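Local coordinates for fructooligosaccharide ABC transporter substrate-binding protein FusA (Streptococcus pneumoniae, PDB 5G5Y) that captures short- and long-chain fructooligosaccharides, with a preference for tetrasaccharides and larger, for import by the FusABC-MsmK ABC transporter, at residues A[26-31]-A[332-337]; A[338-343]-A[350-355]. All blocks are in the same frame, centred on the assembly; numbering follows the deposited sequence.

Contact 1 (A[26-31]-A[332-337]); sequences QRLEKE and PLQSVQ. With ZN (zinc ion), chain F.
A water links the guanidinium edge of Arg27 to the side-chain amide of Gln337. Water 1 lies at that edge, in the guanidinium plane. It accepts from Arg27 NH1 at 3.1 Å and donates to Gln337 OE1 at 2.9 Å. Gln337 OE1 itself comes obliquely to the guanidinium and stays 4.3 Å from Arg27 NH1. The guanidinium also makes a cation-pi contact with the ring of Tyr343.

The motif is a loose, nearly antiparallel pairing of two helices in a solute-binding protein of family 1. The axes of 26-31 and 332-337 approach no closer than 12.9 Å, with an angle of 155° between their directions, so the contact is made by side-chain ends. The two helices are far apart in sequence, and the contact lies at the surface.

Both polar ends have further partners: Tyr343 O for Arg27 and Thr342 OG1 for Gln337. Arg27 is thus held by several partners rather than by one direct bond to Gln337.

Between the helices, Leu28 CD1 meets Gln334 OE1 at 3.9 Å. Gln334 CG stands anti to the backbone N (chi1 -166°), and the chain then bends at chi2, which brings the amide round to this methyl. Its NE2 is bonded to Asn338 OD1, one turn on. Leu28 also packs on Trp325 and Gln329 of helix 319-329. On the same helix as Leu28, Glu29 OE2 binds a zinc ion together with His35.

Gln337 is tied back to its own helix. Its NE2 donates to Leu333 O at 3.0 Å, with an N-H...O angle of 154°. That oxygen also takes the backbone N of Gln337, and the two donors reach it from opposite faces of the carbonyl plane.

Contact 2 (A[338-343]-A[350-355]); sequences NNWGTY and NIFELD
Phe352 and Trp340 form the apolar centre. Phe352 CZ reaches Trp340 CB at 3.8 Å, and the two side chains approach at a slant. Ile351 CG2 lies over one face of the Phe352 ring. Ile351 CG1 packs against the backbone of Trp340 and Gly341, 3.4 Å from Trp340 O.

Farther along, Leu354 lies beside Tyr343, both pointing the same way. Leu354 CB makes a CH-pi contact over the face of the Tyr343 ring, 3.9 Å from its centroid. Leu354 CD2 continues along that face to CZ. Tyr343 CG sits between its backbone N and carbonyl carbon (chi1 65°), which lays the ring alongside Leu354.

The arrangement is a helix end leading into an extended chain. Helix 332-340 stops at Trp340, and Gly341 leaves it with positive phi (138°). This places Gly341 CA 4.0 Å from Ile351 CG1. The chain then passes beside strand 352-355, which forms a two-stranded antiparallel hairpin with 360-363.

Between the backbones, Phe352 N donates to Thr342 O at 3.0 Å. Next to it, Tyr343 CA makes a CA-H...O contact with Phe352 O at 3.2 Å. Gly341 O meets the Phe352 ring at its edge, in plane.

On the polar side, water 2 accepts from both Thr342 N and Ile351 N. Asn350 OD1 takes the backbone N of Asp345 and lies 3.2 Å from Tyr343 C.

In the fold
Both contacts use helix 332-340, and their centres are 10 Å apart. Contact 1 uses its first residues and contact 2 its last turn and the exit. They join directly: Arg27 NH2 is 2.8 Å from Tyr343 O, and Gln337 OE1 is 2.8 Å from Thr342 OG1. Arg27 thereby reaches the chain just beyond the helix end. Contact 2 holds Trp340, a substrate-binding residue, whose side chain is about 4 Å from those of Glu123 and Arg375, two further substrate-binding residues. Contact 1 stands farther back. There the side chain of Gln337 is about 7 Å from that of Trp340 and about 8 Å from that of substrate-binding Glu379.

Contact 1 (A[26-31]-A[332-337])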
loop_
_atom_site.group_PDB
_atom_site.type_symbol
_atom_site.label_atom_id
_atom_site.label_comp_id
_atom_site.label_asym_id
_atom_site.label_seq_id
_atom_site.Cartn_x
_atom_site.Cartn_y
_atom_site.Cartn_z
ATOM N N GLN A 26 -11.402 -13.633 23.469
ATOM C CA GLN A 26 -12.160 -14.531 24.382
ATOM C C GLN A 26 -12.150 -15.958 23.890
ATOM O O GLN A 26 -11.804 -16.877 24.644
ATOM C CB GLN A 26 -13.609 -14.039 24.504
ATOM C CG GLN A 26 -13.674 -12.813 25.374
ATOM C CD GLN A 26 -14.975 -12.048 25.275
ATOM O OE1 GLN A 26 -15.935 -12.488 24.654
ATOM N NE2 GLN A 26 -14.999 -10.883 25.876
ATOM N N ARG A 27 -12.446 -16.134 22.597
ATOM C CA ARG A 27 -12.355 -17.447 21.971
ATOM C C ARG A 27 -10.929 -17.973 21.933
ATOM O O ARG A 27 -10.695 -19.154 22.192
ATOM C CB ARG A 27 -12.918 -17.432 20.541
ATOM C CG ARG A 27 -14.401 -17.147 20.480
ATOM C CD ARG A 27 -14.948 -17.522 19.125
ATOM N NE ARG A 27 -16.364 -17.168 18.957
ATOM C CZ ARG A 27 -16.858 -16.304 18.083
ATOM N NH1 ARG A 27 -16.076 -15.607 17.241
ATOM N NH2 ARG A 27 -18.180 -16.131 18.045
ATOM N N LEU A 28 -9.979 -17.104 21.575
ATOM C CA LEU A 28 -8.596 -17.495 21.562
ATOM C C LEU A 28 -8.082 -18.027 22.896
ATOM O O LEU A 28 -7.356 -19.020 22.916
ATOM C CB LEU A 28 -7.706 -16.358 21.124
ATOM C CG LEU A 28 -6.260 -16.730 20.856
ATOM C CD1 LEU A 28 -6.162 -17.540 19.525
ATOM C CD2 LEU A 28 -5.462 -15.449 20.808
ATOM N N GLU A 29 -8.410 -17.358 24.002
ATOM C CA GLU A 29 -7.958 -17.819 25.303
ATOM C C GLU A 29 -8.518 -19.202 25.606
ATOM O O GLU A 29 -7.817 -20.008 26.180
ATOM C CB GLU A 29 -8.310 -16.834 26.427
ATOM C CG GLU A 29 -7.881 -17.326 27.795
ATOM C CD GLU A 29 -8.000 -16.289 28.883
ATOM O OE1 GLU A 29 -8.110 -15.069 28.585
ATOM O OE2 GLU A 29 -7.933 -16.740 30.066
ATOM N N LYS A 30 -9.761 -19.470 25.233
ATOM C CA LYS A 30 -10.326 -20.801 25.444
ATOM C C LYS A 30 -9.536 -21.853 24.691
ATOM O O LYS A 30 -9.332 -22.949 25.199
ATOM C CB LYS A 30 -11.789 -20.881 25.018
ATOM C CG LYS A 30 -12.765 -20.323 26.023
ATOM C CD LYS A 30 -14.144 -20.207 25.389
ATOM C CE LYS A 30 -15.243 -19.957 26.416
ATOM N NZ LYS A 30 -15.084 -18.625 27.050
ATOM N N GLU A 31 -9.095 -21.506 23.483
ATOM C CA GLU A 31 -8.401 -22.446 22.620
ATOM C C GLU A 31 -6.955 -22.599 22.997
ATOM O O GLU A 31 -6.458 -23.697 22.941
ATOM C CB GLU A 31 -8.496 -22.049 21.141
ATOM C CG GLU A 31 -9.866 -22.322 20.548
ATOM C CD GLU A 31 -10.029 -21.717 19.168
ATOM O OE1 GLU A 31 -9.012 -21.529 18.452
ATOM O OE2 GLU A 31 -11.177 -21.390 18.805
ATOM N N PRO A 332 -5.065 -20.118 9.123
ATOM C CA PRO A 332 -5.797 -19.300 8.118
ATOM C C PRO A 332 -7.097 -18.622 8.622
ATOM O O PRO A 332 -7.280 -17.414 8.442
ATOM C CB PRO A 332 -6.108 -20.313 7.025
ATOM C CG PRO A 332 -4.955 -21.257 7.109
ATOM C CD PRO A 332 -4.663 -21.426 8.563
ATOM N N LEU A 333 -7.982 -19.385 9.279
ATOM C CA LEU A 333 -9.240 -18.779 9.802
ATOM C C LEU A 333 -8.977 -17.719 10.874
ATOM O O LEU A 333 -9.717 -16.726 11.001
ATOM C CB LEU A 333 -10.194 -19.837 10.356
ATOM C CG LEU A 333 -11.172 -20.472 9.356
ATOM C CD1 LEU A 333 -11.843 -21.659 10.050
ATOM C CD2 LEU A 333 -12.240 -19.516 8.851
ATOM N N GLN A 334 -7.910 -17.915 11.637
ATOM C CA GLN A 334 -7.562 -16.985 12.662
ATOM C C GLN A 334 -6.967 -15.721 12.031
ATOM O O GLN A 334 -7.308 -14.629 12.461
ATOM C CB GLN A 334 -6.562 -17.594 13.643
ATOM C CG GLN A 334 -6.436 -16.778 14.929
ATOM C CD GLN A 334 -7.679 -16.876 15.803
ATOM O OE1 GLN A 334 -8.098 -17.958 16.158
ATOM N NE2 GLN A 334 -8.290 -15.751 16.099
ATOM N N SER A 335 -6.032 -15.877 11.080
ATOM C CA SER A 335 -5.484 -14.724 10.371
ATOM C C SER A 335 -6.572 -13.834 9.753
ATOM O O SER A 335 -6.516 -12.610 9.845
ATOM C CB SER A 335 -4.477 -15.154 9.316
ATOM O OG SER A 335 -3.299 -15.626 9.900
ATOM N N VAL A 336 -7.566 -14.458 9.120
ATOM C CA VAL A 336 -8.586 -13.708 8.455
ATOM C C VAL A 336 -9.362 -12.876 9.492
ATOM O O VAL A 336 -9.531 -11.681 9.315
ATOM C CB VAL A 336 -9.521 -14.618 7.629
ATOM C CG1 VAL A 336 -10.774 -13.895 7.183
ATOM C CG2 VAL A 336 -8.761 -15.225 6.444
ATOM N N GLN A 337 -9.800 -13.503 10.581
ATOM C CA GLN A 337 -10.562 -12.774 11.611
ATOM C C GLN A 337 -9.719 -11.709 12.292
ATOM O O GLN A 337 -10.179 -10.557 12.478
ATOM C CB GLN A 337 -11.091 -13.744 12.658
ATOM C CG GLN A 337 -12.112 -14.712 12.138
ATOM C CD GLN A 337 -12.473 -15.728 13.189
ATOM O OE1 GLN A 337 -13.227 -15.416 14.088
ATOM N NE2 GLN A 337 -11.920 -16.946 13.080
HETATM ZN ZN ZN F . -8.151 -15.189 31.327
HETATM O O HOH W 1 -13.070 -16.274 16.807
#

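Contact 2 (A[338-343]-A[350-355])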
loop_
_atom_site.group_PDB
_atom_site.type_symbol
_atom_site.label_atom_id
_atom_site.label_comp_id
_atom_site.label_asym_id
_atom_site.label_seq_id
_atom_site.Cartn_x
_atom_site.Cartn_y
_atom_site.Cartn_z
ATOM N N ASN A 338 -8.467 -12.039 12.618
ATOM C CA ASN A 338 -7.611 -11.047 13.279
ATOM C C ASN A 338 -7.471 -9.771 12.449
ATOM O O ASN A 338 -7.445 -8.660 12.987
ATOM C CB ASN A 338 -6.227 -11.611 13.597
ATOM C CG ASN A 338 -6.262 -12.660 14.705
ATOM O OD1 ASN A 338 -7.324 -12.999 15.240
ATOM N ND2 ASN A 338 -5.095 -13.205 15.020
ATOM N N ASN A 339 -7.426 -9.953 11.142
ATOM C CA ASN A 339 -7.261 -8.853 10.199
ATOM C C ASN A 339 -8.555 -8.035 10.052
ATOM O O ASN A 339 -8.499 -6.821 9.928
ATOM C CB ASN A 339 -6.878 -9.413 8.830
ATOM C CG ASN A 339 -6.296 -8.353 7.881
ATOM O OD1 ASN A 339 -5.399 -7.607 8.250
ATOM N ND2 ASN A 339 -6.779 -8.322 6.652
ATOM N N TRP A 340 -9.695 -8.717 9.981
ATOM C CA TRP A 340 -10.928 -8.094 9.490
ATOM C C TRP A 340 -12.139 -8.055 10.430
ATOM O O TRP A 340 -13.039 -7.237 10.195
ATOM C CB TRP A 340 -11.351 -8.729 8.154
ATOM C CG TRP A 340 -10.620 -8.249 6.953
ATOM C CD1 TRP A 340 -10.263 -6.945 6.661
ATOM C CD2 TRP A 340 -10.218 -9.029 5.821
ATOM N NE1 TRP A 340 -9.618 -6.886 5.426
ATOM C CE2 TRP A 340 -9.590 -8.142 4.886
ATOM C CE3 TRP A 340 -10.292 -10.381 5.506
ATOM C CZ2 TRP A 340 -9.023 -8.590 3.685
ATOM C CZ3 TRP A 340 -9.757 -10.811 4.281
ATOM C CH2 TRP A 340 -9.136 -9.918 3.400
ATOM N N GLY A 341 -12.212 -8.960 11.409
ATOM C CA GLY A 341 -13.361 -9.040 12.309
ATOM C C GLY A 341 -13.799 -10.451 12.573
ATOM O O GLY A 341 -13.076 -11.393 12.277
ATOM N N THR A 342 -14.996 -10.628 13.124
ATOM C CA THR A 342 -15.407 -11.966 13.494
ATOM C C THR A 342 -16.906 -12.238 13.218
ATOM O O THR A 342 -17.558 -11.475 12.535
ATOM C CB THR A 342 -14.946 -12.273 14.943
ATOM O OG1 THR A 342 -15.123 -13.665 15.230
ATOM C CG2 THR A 342 -15.702 -11.400 15.976
ATOM N N TYR A 343 -17.382 -13.363 13.728
ATOM C CA TYR A 343 -18.723 -13.882 13.500
ATOM C C TYR A 343 -19.325 -14.243 14.853
ATOM O O TYR A 343 -18.595 -14.421 15.844
ATOM C CB TYR A 343 -18.637 -15.188 12.677
ATOM C CG TYR A 343 -17.933 -16.302 13.427
ATOM C CD1 TYR A 343 -16.537 -16.425 13.383
ATOM C CD2 TYR A 343 -18.648 -17.173 14.277
ATOM C CE1 TYR A 343 -15.878 -17.395 14.123
ATOM C CE2 TYR A 343 -17.997 -18.159 15.004
ATOM C CZ TYR A 343 -16.607 -18.255 14.925
ATOM O OH TYR A 343 -15.950 -19.206 15.636
ATOM N N ASN A 350 -21.674 -8.204 13.074
ATOM C CA ASN A 350 -20.534 -9.088 12.732
ATOM C C ASN A 350 -20.045 -8.854 11.317
ATOM O O ASN A 350 -20.833 -8.755 10.401
ATOM C CB ASN A 350 -20.926 -10.545 12.867
ATOM C CG ASN A 350 -21.247 -10.934 14.313
ATOM O OD1 ASN A 350 -20.358 -11.205 15.121
ATOM N ND2 ASN A 350 -22.544 -10.952 14.643
ATOM N N ILE A 351 -18.731 -8.769 11.149
ATOM C CA ILE A 351 -18.131 -8.682 9.811
ATOM C C ILE A 351 -18.419 -9.959 8.994
ATOM O O ILE A 351 -18.684 -9.914 7.768
ATOM C CB ILE A 351 -16.614 -8.396 9.919
ATOM C CG1 ILE A 351 -16.368 -7.029 10.537
ATOM C CG2 ILE A 351 -15.918 -8.531 8.559
ATOM C CD1 ILE A 351 -16.734 -5.846 9.659
ATOM N N PHE A 352 -18.414 -11.097 9.677
ATOM C CA PHE A 352 -18.547 -12.399 9.032
ATOM C C PHE A 352 -19.693 -13.285 9.579
ATOM O O PHE A 352 -20.110 -13.115 10.715
ATOM C CB PHE A 352 -17.302 -13.194 9.286
ATOM C CG PHE A 352 -16.050 -12.612 8.681
ATOM C CD1 PHE A 352 -15.836 -12.676 7.312
ATOM C CD2 PHE A 352 -15.039 -12.107 9.488
ATOM C CE1 PHE A 352 -14.642 -12.194 6.753
ATOM C CE2 PHE A 352 -13.845 -11.623 8.939
ATOM C CZ PHE A 352 -13.654 -11.693 7.562
ATOM N N GLU A 353 -20.149 -14.222 8.767
ATOM C CA GLU A 353 -20.828 -15.422 9.277
ATOM C C GLU A 353 -19.933 -16.608 8.976
ATOM O O GLU A 353 -19.240 -16.644 7.950
ATOM C CB GLU A 353 -22.241 -15.623 8.677
ATOM C CG GLU A 353 -22.299 -15.661 7.163
ATOM C CD GLU A 353 -23.595 -16.257 6.579
ATOM O OE1 GLU A 353 -24.595 -16.468 7.308
ATOM O OE2 GLU A 353 -23.595 -16.502 5.350
ATOM N N LEU A 354 -19.917 -17.567 9.892
ATOM C CA LEU A 354 -19.163 -18.773 9.710
ATOM C C LEU A 354 -20.102 -19.841 9.188
ATOM O O LEU A 354 -21.146 -20.105 9.803
ATOM C CB LEU A 354 -18.560 -19.230 11.036
ATOM C CG LEU A 354 -17.805 -20.558 11.072
ATOM C CD1 LEU A 354 -16.514 -20.463 10.274
ATOM C CD2 LEU A 354 -17.554 -20.995 12.523
ATOM N N ASP A 355 -19.737 -20.459 8.076
ATOM C CA ASP A 355 -20.460 -21.613 7.622
ATOM C C ASP A 355 -19.955 -22.822 8.409
ATOM O O ASP A 355 -18.785 -23.188 8.268
ATOM C CB ASP A 355 -20.279 -21.845 6.146
ATOM C CG ASP A 355 -21.121 -23.020 5.658
ATOM O OD1 ASP A 355 -22.362 -22.899 5.785
ATOM O OD2 ASP A 355 -20.549 -24.061 5.212
HETATM O O HOH W 2 -16.808 -8.460 13.574
#